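PDB 2HDW: uncharacterized protein PA2218 from Pseudomonas aeruginosa, which is of unknown function but has an alpha/beta hydrolase fold and is probably a hydrolase. Local coordinates for residues Arg95-Val100 with Arg123-Leu128; Glu153-Ala158 with Gly183-Ala188; Asn169-Gly174 with Arg194-Val199. One frame throughout, in Å; residues are numbered along the deposited sequence.

Overall arrangement
The three contacts all belong to one alpha/beta hydrolase fold. Contact 1 (Arg95-Val100 with Arg123-Leu128) is a buried pairing of parallel strands, knit by backbone hydrogen bonds. Contact 3 (Asn169-Gly174 with Arg194-Val199) reaches the same sheet, where strand 173-178 lies beside strand 96-102, but at a partly exposed end, and there a lysine-glutamate salt bridge adds to a backbone bond. Contact 2 (Glu153-Ala158 with Gly183-Ala188) is buried and apolar, between two helices packed on the sheet. Phe155 and Ala158 of contact 2 pack against Val100 of contact 1, while helix 180-191 connects the two strands of contact 3 and sets Ala185 and Leu186 on Val198.

Contact 1: Arg95-Val100 with Arg123-Leu128; sequences RLPAIV and RGFVTL
Two neighbouring parallel strands of a beta-alpha-beta unit meet here: strand 96-102 leads through helix 112-122 into strand 126-130, within the central sheet of the alpha/beta hydrolase fold. Val126 uses both its N and its O, the N reaching Pro97 O at 3.2 Å and the O accepting from Ile99 N at 3.0 Å. The pairing continues with Leu128 N to Ile99 O at 3.2 Å, a less straight hydrogen bond. Between Pro97 O and Ile99 N, Ala98 CA approaches Val126 O at 3.2 Å in a CA-H...O contact. Ahead of the strand pairing, Gly124, with positive phi, is the C-prime residue of the Schellman motif that ends helix 112-122. On the sheet face carrying Ile99 and Thr127, Thr127 OG1 is hydrogen-bonded to Ala117 O of that helix, and Phe363 of helix 356-366 touches both Ile99 and Phe125. Leu96 CD1 meets Val126 CG2 at 3.8 Å, the two side chains crossing near a right angle. Pro97 CG comes to 3.5 Å from Phe125 CD1. With its CG1 anti to the carbonyl carbon (chi1 -55°), Ile99 lays its CD1 over one face of the Phe125 ring in a CH-pi contact, 3.9 Å from the centroid and 23° off the normal.

Contact 2: Glu153-Ala158 with Gly183-Ala188; sequences EDFSAA and GMALNA
This is a buried, apolar helix-helix contact between helices 148-164 and 180-191, which pack beside each other on the central sheet. Over these short segments the axes approach to 9.1 Å and cross at -68°; the touching surface is small, and most of it comes from the Phe155 side chain set against alanines. Its chi1 of -118° brings CG close to eclipsing the hydrogen on CA, an unfavourable torsion that sends the ring past the backbone of the other helix. There the CE1 corner of the ring does most of the touching: it lies 3.5 Å from Ala185 CB, and the neighbouring CD1 is 3.8 Å from Ala185 CA. Nearer its root, Phe155 CB meets the methyl of Ala188, CB to CB at 3.9 Å. The alanines let the ring come close to the main chain of helix 180-191. Met184 takes part chiefly through its backbone, its C lying 4.0 Å from Phe155 CD1, with CB a little farther off at 4.4 Å; the rest of its chain leads away from Phe155 but still packs on Asn151 and Thr152, earlier in helix 148-164. Ser156 OG passes Ala188 CB at 4.3 Å, but its hydrogen bond goes to Asp192 OD2. The Phe155 ring has further aromatic neighbours, Phe130 in an edge-to-face pair and Trp181 with its plane steeply inclined, and it also packs on Val100 of strand 96-102. Ala185 in turn touches Val198 of strand 197-201, so the contact is continuous with the sheet beneath. Helix 180-191 directly follows strand 173-178, and the sharp strand-turn-helix junction between them stands where alpha/beta hydrolases typically carry the nucleophile elbow; the packing of this helix on its neighbour is a regular part of that fold.

Contact 3: Asn169-Gly174 with Arg194-Val199; sequences NRERIG and RVKAVV
Bends at chi2 (-56°) and chi4 (-57°) curl the Lys196 chain back toward Glu171, whose own side chain folds at chi2 (-62°) to bring its carboxylate to meet it. The ammonium is thus gripped twice by one residue: Lys196 NZ lies 2.7 Å from Glu171 OE1 in a salt bridge and 2.8 Å from the backbone Glu171 O. It comes to each oxygen tilted well out of the plane of its carbonyl or carboxylate group, and the aliphatic part of the lysine runs close by, with CG 3.4 Å from Glu171 O. The turn offering these oxygens is a type I turn from Asn169 to Arg172, reinforced by an Asx turn in which Asn169 OD1 accepts from Glu171 N at 2.8 Å. Beyond it the two chains draw together: Lys196 N donates to Ile173 O at 2.8 Å, almost in line with the carbonyl, and Gly174 CA lies 3.4 Å from Ala197 O. Helix 180-191 joins these two strands in a beta-alpha-beta unit and lies against Val195 and Val198. Arg194 is anchored by Asp160 of helix 148-164 and by Asp192, Ala197 packs on Phe362 of helix 356-366, and Gly174 is backbone hydrogen-bonded to Ala98 in the adjacent strand 96-102.

Contact 1: Arg95-Val100 with Arg123-Leu128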
ATOM      1  N   ARG A  95       9.341  25.336   4.559  1.00 19.70           N
ATOM      2  CA  ARG A  95       8.426  24.211   4.696  1.00 16.58           C
ATOM      3  C   ARG A  95       9.022  23.037   3.929  1.00 13.34           C
ATOM      4  O   ARG A  95       9.671  23.218   2.901  1.00 13.56           O
ATOM      5  CB  ARG A  95       7.038  24.574   4.160  1.00 17.43           C
ATOM      6  CG  ARG A  95       6.243  25.463   5.114  1.00 20.01           C
ATOM      7  CD  ARG A  95       4.879  25.830   4.551  1.00 22.81           C
ATOM      8  NE  ARG A  95       4.069  26.560   5.522  1.00 23.81           N
ATOM      9  CZ  ARG A  95       2.918  26.121   6.024  1.00 27.21           C
ATOM     10  NH1 ARG A  95       2.430  24.946   5.647  1.00 24.16           N
ATOM     11  NH2 ARG A  95       2.257  26.854   6.909  1.00 28.03           N
ATOM     12  N   LEU A  96       8.787  21.833   4.432  1.00 13.31           N
ATOM     13  CA  LEU A  96       9.355  20.621   3.852  1.00 13.05           C
ATOM     14  C   LEU A  96       8.526  19.850   2.836  1.00 12.68           C
ATOM     15  O   LEU A  96       7.303  19.927   2.830  1.00 12.42           O
ATOM     16  CB  LEU A  96       9.710  19.658   4.986  1.00 12.94           C
ATOM     17  CG  LEU A  96      10.658  20.182   6.060  1.00 14.98           C
ATOM     18  CD1 LEU A  96      10.880  19.107   7.112  1.00 14.91           C
ATOM     19  CD2 LEU A  96      11.982  20.584   5.413  1.00 16.87           C
ATOM     20  N   PRO A  97       9.204  19.089   1.953  1.00 12.69           N
ATOM     21  CA  PRO A  97       8.510  18.286   0.945  1.00 12.43           C
ATOM     22  C   PRO A  97       7.915  17.145   1.769  1.00 13.34           C
ATOM     23  O   PRO A  97       8.399  16.874   2.871  1.00 11.33           O
ATOM     24  CB  PRO A  97       9.641  17.819   0.032  1.00 13.60           C
ATOM     25  CG  PRO A  97      10.799  17.675   0.988  1.00 15.59           C
ATOM     26  CD  PRO A  97      10.667  18.919   1.854  1.00 14.04           C
ATOM     27  N   ALA A  98       6.879  16.487   1.262  1.00 12.84           N
ATOM     28  CA  ALA A  98       6.251  15.406   2.014  1.00 12.50           C
ATOM     29  C   ALA A  98       5.959  14.191   1.143  1.00 11.51           C
ATOM     30  O   ALA A  98       5.814  14.306  -0.077  1.00 11.19           O
ATOM     31  CB  ALA A  98       4.958  15.909   2.667  1.00 15.23           C
ATOM     32  N   ILE A  99       5.877  13.028   1.782  1.00 10.98           N
ATOM     33  CA  ILE A  99       5.615  11.773   1.081  1.00 10.64           C
ATOM     34  C   ILE A  99       4.571  10.932   1.813  1.00 11.15           C
ATOM     35  O   ILE A  99       4.681  10.710   3.021  1.00  9.56           O
ATOM     36  CB  ILE A  99       6.896  10.909   0.981  1.00 11.26           C
ATOM     37  CG1 ILE A  99       8.023  11.700   0.322  1.00 12.98           C
ATOM     38  CG2 ILE A  99       6.615   9.641   0.193  1.00  8.49           C
ATOM     39  CD1 ILE A  99       9.356  10.962   0.317  1.00 13.24           C
ATOM     40  N   VAL A 100       3.556  10.470   1.088  1.00 10.73           N
ATOM     41  CA  VAL A 100       2.544   9.609   1.691  1.00  9.51           C
ATOM     42  C   VAL A 100       2.862   8.192   1.247  1.00 10.04           C
ATOM     43  O   VAL A 100       3.039   7.927   0.056  1.00 10.35           O
ATOM     44  CB  VAL A 100       1.115   9.962   1.244  1.00  9.72           C
ATOM     45  CG1 VAL A 100       0.149   8.874   1.720  1.00 11.22           C
ATOM     46  CG2 VAL A 100       0.709  11.307   1.830  1.00  5.36           C
ATOM     47  N   ARG A 123      15.617  10.948   5.872  1.00 16.68           N
ATOM     48  CA  ARG A 123      16.198  11.495   4.650  1.00 16.63           C
ATOM     49  C   ARG A 123      15.746  12.936   4.398  1.00 16.39           C
ATOM     50  O   ARG A 123      15.986  13.482   3.324  1.00 17.13           O
ATOM     51  CB  ARG A 123      15.826  10.625   3.442  1.00 17.82           C
ATOM     52  CG  ARG A 123      16.191   9.154   3.581  1.00 19.77           C
ATOM     53  CD  ARG A 123      17.686   8.961   3.760  1.00 21.19           C
ATOM     54  NE  ARG A 123      18.037   7.571   4.055  1.00 23.06           N
ATOM     55  CZ  ARG A 123      18.618   6.738   3.197  1.00 20.29           C
ATOM     56  NH1 ARG A 123      18.925   7.143   1.970  1.00 20.45           N
ATOM     57  NH2 ARG A 123      18.909   5.501   3.574  1.00 19.29           N
ATOM     58  N   GLY A 124      15.077  13.542   5.376  1.00 16.26           N
ATOM     59  CA  GLY A 124      14.643  14.925   5.226  1.00 14.81           C
ATOM     60  C   GLY A 124      13.218  15.198   4.779  1.00 15.66           C
ATOM     61  O   GLY A 124      12.859  16.351   4.535  1.00 16.06           O
ATOM     62  N   PHE A 125      12.391  14.162   4.667  1.00 14.07           N
ATOM     63  CA  PHE A 125      11.006  14.363   4.240  1.00 11.74           C
ATOM     64  C   PHE A 125      10.031  14.215   5.409  1.00 11.07           C
ATOM     65  O   PHE A 125      10.320  13.540   6.392  1.00  9.42           O
ATOM     66  CB  PHE A 125      10.631  13.338   3.154  1.00 12.85           C
ATOM     67  CG  PHE A 125      11.489  13.413   1.912  1.00 11.05           C
ATOM     68  CD1 PHE A 125      11.122  14.221   0.841  1.00 10.95           C
ATOM     69  CD2 PHE A 125      12.677  12.689   1.825  1.00 11.97           C
ATOM     70  CE1 PHE A 125      11.924  14.308  -0.304  1.00 11.58           C
ATOM     71  CE2 PHE A 125      13.491  12.771   0.680  1.00 10.96           C
ATOM     72  CZ  PHE A 125      13.110  13.581  -0.381  1.00 11.54           C
ATOM     73  N   VAL A 126       8.884  14.876   5.308  1.00 11.43           N
ATOM     74  CA  VAL A 126       7.843  14.734   6.317  1.00 11.47           C
ATOM     75  C   VAL A 126       7.091  13.538   5.740  1.00 10.92           C
ATOM     76  O   VAL A 126       6.747  13.555   4.562  1.00 11.35           O
ATOM     77  CB  VAL A 126       6.901  15.948   6.352  1.00 11.69           C
ATOM     78  CG1 VAL A 126       5.652  15.604   7.144  1.00 11.72           C
ATOM     79  CG2 VAL A 126       7.609  17.143   6.973  1.00 10.27           C
ATOM     80  N   THR A 127       6.842  12.506   6.539  1.00 11.64           N
ATOM     81  CA  THR A 127       6.169  11.323   6.008  1.00 12.14           C
ATOM     82  C   THR A 127       4.974  10.828   6.802  1.00 13.01           C
ATOM     83  O   THR A 127       4.805  11.145   7.981  1.00 13.70           O
ATOM     84  CB  THR A 127       7.155  10.158   5.854  1.00 10.67           C
ATOM     85  OG1 THR A 127       7.642   9.774   7.144  1.00 11.21           O
ATOM     86  CG2 THR A 127       8.331  10.572   4.975  1.00 10.51           C
ATOM     87  N   LEU A 128       4.159  10.018   6.138  1.00 13.20           N
ATOM     88  CA  LEU A 128       2.955   9.482   6.742  1.00 13.95           C
ATOM     89  C   LEU A 128       2.658   8.066   6.236  1.00 14.69           C
ATOM     90  O   LEU A 128       2.616   7.828   5.028  1.00 17.01           O
ATOM     91  CB  LEU A 128       1.793  10.422   6.404  1.00 14.94           C
ATOM     92  CG  LEU A 128       0.398  10.232   6.993  1.00 17.68           C
ATOM     93  CD1 LEU A 128       0.443  10.394   8.510  1.00 20.29           C
ATOM     94  CD2 LEU A 128      -0.541  11.265   6.380  1.00 17.57           C
TER

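Contact 2: Glu153-Ala158 with Gly183-Ala188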
ATOM      1  N   GLU A 153      -9.011   6.252  -3.051  1.00  6.88           N
ATOM      2  CA  GLU A 153      -9.406   7.459  -2.320  1.00  7.54           C
ATOM      3  C   GLU A 153      -8.587   7.631  -1.026  1.00  8.43           C
ATOM      4  O   GLU A 153      -8.200   8.752  -0.672  1.00  8.91           O
ATOM      5  CB  GLU A 153     -10.907   7.403  -2.000  1.00  7.15           C
ATOM      6  CG  GLU A 153     -11.395   8.370  -0.919  1.00  7.39           C
ATOM      7  CD  GLU A 153     -11.039   9.826  -1.193  1.00 10.42           C
ATOM      8  OE1 GLU A 153     -10.990  10.231  -2.374  1.00  5.98           O
ATOM      9  OE2 GLU A 153     -10.823  10.578  -0.215  1.00 11.27           O
ATOM     10  N   ASP A 154      -8.306   6.529  -0.335  1.00  8.05           N
ATOM     11  CA  ASP A 154      -7.529   6.591   0.910  1.00  8.20           C
ATOM     12  C   ASP A 154      -6.208   7.329   0.710  1.00  7.19           C
ATOM     13  O   ASP A 154      -5.781   8.110   1.557  1.00  7.75           O
ATOM     14  CB  ASP A 154      -7.215   5.188   1.441  1.00  9.59           C
ATOM     15  CG  ASP A 154      -8.427   4.480   2.019  1.00  8.80           C
ATOM     16  OD1 ASP A 154      -9.358   5.158   2.503  1.00  9.35           O
ATOM     17  OD2 ASP A 154      -8.436   3.231   2.012  1.00  7.39           O
ATOM     18  N   PHE A 155      -5.555   7.075  -0.416  1.00  8.74           N
ATOM     19  CA  PHE A 155      -4.284   7.720  -0.707  1.00  8.14           C
ATOM     20  C   PHE A 155      -4.435   9.237  -0.795  1.00  7.61           C
ATOM     21  O   PHE A 155      -3.618   9.979  -0.259  1.00  8.60           O
ATOM     22  CB  PHE A 155      -3.711   7.172  -2.016  1.00  9.59           C
ATOM     23  CG  PHE A 155      -2.388   6.483  -1.856  1.00 10.43           C
ATOM     24  CD1 PHE A 155      -2.150   5.257  -2.473  1.00  8.79           C
ATOM     25  CD2 PHE A 155      -1.368   7.072  -1.110  1.00 11.41           C
ATOM     26  CE1 PHE A 155      -0.912   4.624  -2.353  1.00 10.82           C
ATOM     27  CE2 PHE A 155      -0.122   6.449  -0.981  1.00 13.19           C
ATOM     28  CZ  PHE A 155       0.105   5.220  -1.607  1.00 13.37           C
ATOM     29  N   SER A 156      -5.480   9.698  -1.470  1.00  7.59           N
ATOM     30  CA  SER A 156      -5.701  11.130  -1.606  1.00  8.93           C
ATOM     31  C   SER A 156      -6.218  11.745  -0.307  1.00  9.12           C
ATOM     32  O   SER A 156      -6.064  12.945  -0.075  1.00  8.66           O
ATOM     33  CB  SER A 156      -6.658  11.406  -2.765  1.00  8.61           C
ATOM     34  OG  SER A 156      -5.987  11.195  -4.001  1.00 10.33           O
ATOM     35  N   ALA A 157      -6.830  10.924   0.541  1.00  8.55           N
ATOM     36  CA  ALA A 157      -7.315  11.404   1.828  1.00  9.27           C
ATOM     37  C   ALA A 157      -6.081  11.669   2.688  1.00  9.77           C
ATOM     38  O   ALA A 157      -6.064  12.600   3.499  1.00 10.04           O
ATOM     39  CB  ALA A 157      -8.201  10.356   2.489  1.00  9.76           C
ATOM     40  N   ALA A 158      -5.051  10.845   2.496  1.00  8.22           N
ATOM     41  CA  ALA A 158      -3.802  10.990   3.236  1.00 10.59           C
ATOM     42  C   ALA A 158      -3.075  12.242   2.750  1.00 11.87           C
ATOM     43  O   ALA A 158      -2.487  12.979   3.545  1.00 11.56           O
ATOM     44  CB  ALA A 158      -2.923   9.754   3.045  1.00  9.80           C
ATOM     45  N   GLY A 183      -0.131  -0.298  -7.151  1.00  8.49           N
ATOM     46  CA  GLY A 183      -1.143  -0.102  -8.172  1.00  9.01           C
ATOM     47  C   GLY A 183      -2.089   1.021  -7.783  1.00  9.60           C
ATOM     48  O   GLY A 183      -2.479   1.834  -8.620  1.00  9.11           O
ATOM     49  N   MET A 184      -2.458   1.070  -6.504  1.00 10.64           N
ATOM     50  CA  MET A 184      -3.354   2.113  -6.012  1.00  9.77           C
ATOM     51  C   MET A 184      -2.683   3.492  -6.075  1.00  8.83           C
ATOM     52  O   MET A 184      -3.346   4.498  -6.328  1.00  6.97           O
ATOM     53  CB  MET A 184      -3.791   1.814  -4.571  1.00 10.42           C
ATOM     54  CG  MET A 184      -5.269   1.390  -4.400  1.00  8.07           C
ATOM     55  SD  MET A 184      -5.709  -0.273  -5.011  1.00  1.11           S
ATOM     56  CE  MET A 184      -5.092  -1.299  -3.645  1.00 10.00           C
ATOM     57  N   ALA A 185      -1.373   3.538  -5.844  1.00  8.92           N
ATOM     58  CA  ALA A 185      -0.645   4.804  -5.885  1.00  9.65           C
ATOM     59  C   ALA A 185      -0.679   5.388  -7.297  1.00  8.72           C
ATOM     60  O   ALA A 185      -0.966   6.567  -7.478  1.00  9.05           O
ATOM     61  CB  ALA A 185       0.808   4.608  -5.430  1.00 11.37           C
ATOM     62  N   LEU A 186      -0.390   4.563  -8.296  1.00  7.50           N
ATOM     63  CA  LEU A 186      -0.409   5.025  -9.685  1.00  8.10           C
ATOM     64  C   LEU A 186      -1.821   5.457 -10.056  1.00  6.85           C
ATOM     65  O   LEU A 186      -2.012   6.444 -10.771  1.00  7.65           O
ATOM     66  CB  LEU A 186       0.059   3.910 -10.627  1.00  7.65           C
ATOM     67  CG  LEU A 186       1.520   3.487 -10.458  1.00 10.67           C
ATOM     68  CD1 LEU A 186       1.797   2.212 -11.245  1.00  9.48           C
ATOM     69  CD2 LEU A 186       2.427   4.622 -10.920  1.00  9.22           C
ATOM     70  N   ASN A 187      -2.809   4.720  -9.556  1.00  7.29           N
ATOM     71  CA  ASN A 187      -4.211   5.017  -9.834  1.00  8.91           C
ATOM     72  C   ASN A 187      -4.592   6.378  -9.255  1.00  7.70           C
ATOM     73  O   ASN A 187      -5.274   7.168  -9.906  1.00  8.90           O
ATOM     74  CB  ASN A 187      -5.114   3.942  -9.221  1.00  6.08           C
ATOM     75  CG  ASN A 187      -6.481   3.876  -9.885  1.00  8.45           C
ATOM     76  OD1 ASN A 187      -7.518   3.857  -9.210  1.00 10.60           O
ATOM     77  ND2 ASN A 187      -6.491   3.826 -11.210  1.00  7.15           N
ATOM     78  N   ALA A 188      -4.142   6.642  -8.032  1.00  9.14           N
ATOM     79  CA  ALA A 188      -4.435   7.905  -7.356  1.00  9.56           C
ATOM     80  C   ALA A 188      -3.772   9.104  -8.029  1.00 10.66           C
ATOM     81  O   ALA A 188      -4.407  10.141  -8.234  1.00 10.93           O
ATOM     82  CB  ALA A 188      -3.995   7.828  -5.893  1.00  9.15           C
TER

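Contact 3: Asn169-Gly174 with Arg194-Val199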
ATOM      1  N   ASN A 169       5.056  21.793   2.721  1.00 11.74           N
ATOM      2  CA  ASN A 169       4.753  22.638   1.576  1.00 12.76           C
ATOM      3  C   ASN A 169       3.821  21.796   0.704  1.00 12.05           C
ATOM      4  O   ASN A 169       4.271  20.881   0.020  1.00 12.07           O
ATOM      5  CB  ASN A 169       6.029  22.967   0.797  1.00 12.09           C
ATOM      6  CG  ASN A 169       5.769  23.889  -0.380  1.00 15.50           C
ATOM      7  OD1 ASN A 169       4.759  23.760  -1.068  1.00 15.90           O
ATOM      8  ND2 ASN A 169       6.688  24.820  -0.625  1.00 14.37           N
ATOM      9  N   ARG A 170       2.526  22.102   0.733  1.00 12.46           N
ATOM     10  CA  ARG A 170       1.538  21.345  -0.037  1.00 12.69           C
ATOM     11  C   ARG A 170       1.852  21.177  -1.529  1.00 11.22           C
ATOM     12  O   ARG A 170       1.275  20.311  -2.190  1.00  9.77           O
ATOM     13  CB  ARG A 170       0.151  21.976   0.120  1.00 15.47           C
ATOM     14  CG  ARG A 170      -0.031  23.313  -0.598  1.00 17.67           C
ATOM     15  CD  ARG A 170      -1.356  23.932  -0.194  1.00 18.05           C
ATOM     16  NE  ARG A 170      -1.424  24.061   1.259  1.00 24.51           N
ATOM     17  CZ  ARG A 170      -2.526  24.351   1.944  1.00 25.49           C
ATOM     18  NH1 ARG A 170      -3.678  24.550   1.311  1.00 23.31           N
ATOM     19  NH2 ARG A 170      -2.474  24.428   3.268  1.00 26.20           N
ATOM     20  N   GLU A 171       2.750  22.001  -2.059  1.00 11.15           N
ATOM     21  CA  GLU A 171       3.120  21.906  -3.469  1.00 11.39           C
ATOM     22  C   GLU A 171       4.285  20.935  -3.704  1.00 12.56           C
ATOM     23  O   GLU A 171       4.700  20.719  -4.849  1.00 11.29           O
ATOM     24  CB  GLU A 171       3.494  23.291  -4.016  1.00 15.29           C
ATOM     25  CG  GLU A 171       2.307  24.217  -4.300  1.00 17.07           C
ATOM     26  CD  GLU A 171       1.371  23.656  -5.361  1.00 21.18           C
ATOM     27  OE1 GLU A 171       1.868  23.016  -6.312  1.00 22.22           O
ATOM     28  OE2 GLU A 171       0.142  23.866  -5.258  1.00 21.93           O
ATOM     29  N   ARG A 172       4.802  20.344  -2.628  1.00 10.44           N
ATOM     30  CA  ARG A 172       5.930  19.415  -2.733  1.00 11.00           C
ATOM     31  C   ARG A 172       5.569  18.048  -2.149  1.00 10.05           C
ATOM     32  O   ARG A 172       6.231  17.562  -1.234  1.00 10.45           O
ATOM     33  CB  ARG A 172       7.143  19.998  -1.995  1.00 10.68           C
ATOM     34  CG  ARG A 172       7.491  21.436  -2.393  1.00 11.33           C
ATOM     35  CD  ARG A 172       8.673  21.978  -1.587  1.00 13.02           C
ATOM     36  NE  ARG A 172       9.900  21.226  -1.850  1.00 15.71           N
ATOM     37  CZ  ARG A 172      11.016  21.314  -1.128  1.00 17.94           C
ATOM     38  NH1 ARG A 172      11.079  22.129  -0.081  1.00 18.64           N
ATOM     39  NH2 ARG A 172      12.069  20.574  -1.446  1.00 18.92           N
ATOM     40  N   ILE A 173       4.521  17.432  -2.688  1.00 10.31           N
ATOM     41  CA  ILE A 173       4.051  16.134  -2.198  1.00  9.76           C
ATOM     42  C   ILE A 173       4.242  15.003  -3.201  1.00  9.88           C
ATOM     43  O   ILE A 173       3.945  15.146  -4.389  1.00  8.95           O
ATOM     44  CB  ILE A 173       2.539  16.174  -1.840  1.00  9.82           C
ATOM     45  CG1 ILE A 173       2.249  17.323  -0.869  1.00 11.44           C
ATOM     46  CG2 ILE A 173       2.103  14.833  -1.235  1.00  8.46           C
ATOM     47  CD1 ILE A 173       2.976  17.222   0.433  1.00 14.88           C
ATOM     48  N   GLY A 174       4.738  13.876  -2.701  1.00 10.01           N
ATOM     49  CA  GLY A 174       4.932  12.701  -3.524  1.00  9.23           C
ATOM     50  C   GLY A 174       4.321  11.520  -2.794  1.00  9.54           C
ATOM     51  O   GLY A 174       3.892  11.650  -1.641  1.00  8.27           O
ATOM     52  N   ARG A 194      -2.398  17.080  -7.475  1.00  9.26           N
ATOM     53  CA  ARG A 194      -1.576  17.667  -6.420  1.00  8.77           C
ATOM     54  C   ARG A 194      -0.292  16.857  -6.207  1.00  9.82           C
ATOM     55  O   ARG A 194       0.741  17.417  -5.845  1.00 10.14           O
ATOM     56  CB  ARG A 194      -2.361  17.726  -5.111  1.00  8.64           C
ATOM     57  CG  ARG A 194      -3.645  18.543  -5.173  1.00  6.29           C
ATOM     58  CD  ARG A 194      -4.426  18.396  -3.883  1.00  9.75           C
ATOM     59  NE  ARG A 194      -4.779  17.003  -3.641  1.00  7.36           N
ATOM     60  CZ  ARG A 194      -5.275  16.537  -2.500  1.00 10.74           C
ATOM     61  NH1 ARG A 194      -5.486  17.360  -1.478  1.00  7.79           N
ATOM     62  NH2 ARG A 194      -5.535  15.236  -2.371  1.00  7.20           N
ATOM     63  N   VAL A 195      -0.357  15.543  -6.430  1.00  9.03           N
ATOM     64  CA  VAL A 195       0.804  14.672  -6.244  1.00  9.42           C
ATOM     65  C   VAL A 195       1.795  14.895  -7.391  1.00 11.32           C
ATOM     66  O   VAL A 195       1.482  14.652  -8.562  1.00 10.36           O
ATOM     67  CB  VAL A 195       0.377  13.185  -6.175  1.00  8.10           C
ATOM     68  CG1 VAL A 195       1.566  12.315  -5.808  1.00  6.23           C
ATOM     69  CG2 VAL A 195      -0.738  13.015  -5.143  1.00  7.90           C
ATOM     70  N   LYS A 196       2.991  15.358  -7.036  1.00  9.96           N
ATOM     71  CA  LYS A 196       4.032  15.701  -8.005  1.00 11.13           C
ATOM     72  C   LYS A 196       4.870  14.582  -8.612  1.00 10.73           C
ATOM     73  O   LYS A 196       5.379  14.728  -9.721  1.00  9.18           O
ATOM     74  CB  LYS A 196       4.980  16.733  -7.384  1.00 11.72           C
ATOM     75  CG  LYS A 196       4.310  18.033  -6.965  1.00 11.08           C
ATOM     76  CD  LYS A 196       3.571  18.685  -8.127  1.00 17.11           C
ATOM     77  CE  LYS A 196       3.307  20.165  -7.858  1.00 17.66           C
ATOM     78  NZ  LYS A 196       2.549  20.379  -6.606  1.00 19.18           N
ATOM     79  N   ALA A 197       5.033  13.484  -7.888  1.00  9.83           N
ATOM     80  CA  ALA A 197       5.833  12.368  -8.380  1.00 10.87           C
ATOM     81  C   ALA A 197       5.392  11.115  -7.647  1.00 10.54           C
ATOM     82  O   ALA A 197       4.810  11.204  -6.568  1.00 11.34           O
ATOM     83  CB  ALA A 197       7.319  12.633  -8.131  1.00 10.19           C
ATOM     84  N   VAL A 198       5.677   9.953  -8.230  1.00 10.21           N
ATOM     85  CA  VAL A 198       5.272   8.688  -7.638  1.00  8.99           C
ATOM     86  C   VAL A 198       6.282   7.567  -7.861  1.00  8.99           C
ATOM     87  O   VAL A 198       6.830   7.409  -8.955  1.00  8.38           O
ATOM     88  CB  VAL A 198       3.898   8.223  -8.212  1.00  9.62           C
ATOM     89  CG1 VAL A 198       3.998   8.041  -9.729  1.00  8.04           C
ATOM     90  CG2 VAL A 198       3.464   6.920  -7.549  1.00  9.85           C
ATOM     91  N   VAL A 199       6.511   6.799  -6.800  1.00  8.89           N
ATOM     92  CA  VAL A 199       7.410   5.648  -6.811  1.00  7.61           C
ATOM     93  C   VAL A 199       6.592   4.440  -6.383  1.00  7.47           C
ATOM     94  O   VAL A 199       5.750   4.554  -5.500  1.00  6.69           O
ATOM     95  CB  VAL A 199       8.553   5.798  -5.776  1.00  7.73           C
ATOM     96  CG1 VAL A 199       9.212   4.434  -5.524  1.00  5.78           C
ATOM     97  CG2 VAL A 199       9.581   6.788  -6.271  1.00  5.51           C
TER